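Local coordinates for protein transcription elongation factor Spt4 (Methanocaldococcus jannaschii, PDB 3LPE) that pairs with Spt5 to form a heterodimer that stimulates transcription elongation by RNA polymerase, and carries a zinc-binding site, at residues 8-13 and 25-30. Residues are numbered along the deposited sequence; the frame is centred on the assembly and turned at random.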
loop_
_atom_site.group_PDB
_atom_site.type_symbol
_atom_site.label_atom_id
_atom_site.label_comp_id
_atom_site.label_asym_id
_atom_site.label_seq_id
_atom_site.Cartn_x
_atom_site.Cartn_y
_atom_site.Cartn_z
ATOM N N LYS B 8 -0.609 -4.781 -12.838
ATOM C CA LYS B 8 -0.914 -3.561 -12.048
ATOM C C LYS B 8 0.296 -2.836 -11.459
ATOM O O LYS B 8 0.160 -1.822 -10.744
ATOM C CB LYS B 8 -1.968 -3.860 -10.962
ATOM C CG LYS B 8 -3.307 -4.264 -11.538
ATOM C CD LYS B 8 -4.379 -4.502 -10.470
ATOM C CE LYS B 8 -4.231 -5.857 -9.815
ATOM N NZ LYS B 8 -5.529 -6.327 -9.248
ATOM N N TYR B 9 1.494 -3.320 -11.782
ATOM C CA TYR B 9 2.708 -2.634 -11.366
ATOM C C TYR B 9 2.701 -1.172 -11.840
ATOM O O TYR B 9 2.371 -0.875 -12.997
ATOM C CB TYR B 9 3.929 -3.331 -11.948
ATOM C CG TYR B 9 5.262 -2.822 -11.463
ATOM C CD1 TYR B 9 5.800 -3.259 -10.255
ATOM C CD2 TYR B 9 6.021 -1.965 -12.245
ATOM C CE1 TYR B 9 7.058 -2.816 -9.827
ATOM C CE2 TYR B 9 7.269 -1.519 -11.831
ATOM C CZ TYR B 9 7.785 -1.951 -10.625
ATOM O OH TYR B 9 9.033 -1.508 -10.241
ATOM N N LEU B 10 3.076 -0.272 -10.945
ATOM C CA LEU B 10 3.024 1.156 -11.268
ATOM C C LEU B 10 4.344 1.670 -11.790
ATOM O O LEU B 10 5.377 1.411 -11.185
ATOM C CB LEU B 10 2.649 1.955 -10.023
ATOM C CG LEU B 10 1.229 1.698 -9.522
ATOM C CD1 LEU B 10 1.086 2.455 -8.206
ATOM C CD2 LEU B 10 0.245 2.261 -10.512
ATOM N N THR B 11 4.293 2.415 -12.889
ATOM C CA THR B 11 5.496 2.940 -13.541
ATOM C C THR B 11 5.173 4.083 -14.518
ATOM O O THR B 11 4.047 4.200 -15.021
ATOM C CB THR B 11 6.254 1.813 -14.290
ATOM O OG1 THR B 11 7.421 2.364 -14.915
ATOM C CG2 THR B 11 5.381 1.191 -15.352
ATOM N N ASN B 12 6.161 4.929 -14.797
ATOM C CA ASN B 12 6.000 5.923 -15.841
ATOM C C ASN B 12 6.162 5.311 -17.208
ATOM O O ASN B 12 5.756 5.889 -18.205
ATOM C CB ASN B 12 6.953 7.109 -15.636
ATOM C CG ASN B 12 6.597 7.920 -14.398
ATOM O OD1 ASN B 12 5.424 8.205 -14.153
ATOM N ND2 ASN B 12 7.602 8.281 -13.611
ATOM N N ASP B 13 6.755 4.112 -17.241
ATOM C CA ASP B 13 7.015 3.391 -18.488
ATOM C C ASP B 13 5.704 3.017 -19.177
ATOM O O ASP B 13 4.737 2.681 -18.517
ATOM C CB ASP B 13 7.780 2.127 -18.142
ATOM C CG ASP B 13 8.756 1.719 -19.219
ATOM O OD1 ASP B 13 8.403 1.822 -20.408
ATOM O OD2 ASP B 13 9.878 1.281 -18.867
ATOM N N GLU B 25 -2.788 4.807 -17.869
ATOM C CA GLU B 25 -2.953 5.859 -16.874
ATOM C C GLU B 25 -4.241 5.674 -16.083
ATOM O O GLU B 25 -4.434 6.283 -15.039
ATOM C CB GLU B 25 -2.947 7.231 -17.547
ATOM C CG GLU B 25 -1.552 7.728 -17.859
ATOM C CD GLU B 25 -1.550 9.105 -18.467
ATOM O OE1 GLU B 25 -2.338 9.336 -19.407
ATOM O OE2 GLU B 25 -0.759 9.952 -18.004
ATOM N N ASN B 26 -5.111 4.804 -16.571
ATOM C CA ASN B 26 -6.437 4.652 -15.974
ATOM C C ASN B 26 -6.457 3.559 -14.906
ATOM O O ASN B 26 -6.912 2.444 -15.147
ATOM C CB ASN B 26 -7.473 4.391 -17.078
ATOM C CG ASN B 26 -8.888 4.659 -16.620
ATOM O OD1 ASN B 26 -9.126 4.995 -15.455
ATOM N ND2 ASN B 26 -9.843 4.510 -17.536
ATOM N N TRP B 27 -5.958 3.896 -13.721
ATOM C CA TRP B 27 -5.826 2.943 -12.638
ATOM C C TRP B 27 -6.327 3.560 -11.341
ATOM O O TRP B 27 -6.396 4.785 -11.202
ATOM C CB TRP B 27 -4.371 2.476 -12.481
ATOM C CG TRP B 27 -3.382 3.576 -12.183
ATOM C CD1 TRP B 27 -2.681 4.303 -13.090
ATOM C CD2 TRP B 27 -2.989 4.066 -10.886
ATOM N NE1 TRP B 27 -1.889 5.221 -12.452
ATOM C CE2 TRP B 27 -2.053 5.093 -11.097
ATOM C CE3 TRP B 27 -3.343 3.735 -9.575
ATOM C CZ2 TRP B 27 -1.455 5.791 -10.046
ATOM C CZ3 TRP B 27 -2.755 4.433 -8.530
ATOM C CH2 TRP B 27 -1.821 5.453 -8.773
ATOM N N ILE B 28 -6.662 2.691 -10.401
ATOM C CA ILE B 28 -7.286 3.069 -9.133
ATOM C C ILE B 28 -6.740 2.261 -7.973
ATOM O O ILE B 28 -6.569 1.053 -8.081
ATOM C CB ILE B 28 -8.815 2.854 -9.209
ATOM C CG1 ILE B 28 -9.434 3.943 -10.080
ATOM C CG2 ILE B 28 -9.439 2.875 -7.829
ATOM C CD1 ILE B 28 -8.953 5.330 -9.705
ATOM N N GLY B 29 -6.485 2.936 -6.857
ATOM C CA GLY B 29 -6.091 2.274 -5.639
ATOM C C GLY B 29 -4.592 2.137 -5.605
ATOM O O GLY B 29 -3.972 2.134 -6.651
ATOM N N LEU B 30 -4.018 2.010 -4.413
ATOM C CA LEU B 30 -2.568 1.910 -4.271
ATOM C C LEU B 30 -2.196 0.864 -3.227
ATOM O O LEU B 30 -2.671 0.907 -2.082
ATOM C CB LEU B 30 -1.968 3.270 -3.899
ATOM C CG LEU B 30 -0.488 3.320 -3.511
ATOM C CD1 LEU B 30 0.360 2.798 -4.658
ATOM C CD2 LEU B 30 -0.093 4.761 -3.172
#
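With CG of Leu10 set anti to the carbonyl carbon (chi1 -67°) and that of Trp27 held between backbone N and carbonyl carbon (chi1 60°), the leucine fork and the indole meet beside strand 2-4, which pairs with both strand 10-11 and the long strand 23-33. The two methyls of Leu10 divide the work. CD2 sits over one face of Trp27, 3.7 Å from the centroid of the six-membered ring and 13° off its normal, a CH-pi contact centred on the benzo half of the indole. Trp27 CE2 and CD2 lie nearest to this methyl, and the two side chains approach at about a right angle. CD1 of Leu10 reaches instead to Leu30, touching its CD1 at 3.6 Å, again with the side chains crossing nearly square. The contact between the segments is thus wholly apolar and small, burying 139 Å² in total, most of it on Leu10.

The hydrogen bond from Trp27 NE1 to the backbone O of Met1 helps set the rotation of the indole, and the carbonyl O of Gly29 lies at the edge of the ring, in its plane. Ala3, on strand 2-4, touches both Leu10 and Trp27, and Lys52 packs on Leu10 and Leu30. Leu30 also pairs in an antiparallel ladder with a strand of the neighbouring NusG-like chain, whose Lys23 packs on Trp27 and Leu30, so the cluster borders directly on the heterodimer interface.

The side chain of Leu10 is about 10 Å from the zinc ion bound by Cys4, Cys7, Cys16 and Cys19, and its packing against Trp27 and Leu30 joins the first hairpin to the central strand in the zinc-ribbon fold of Spt4.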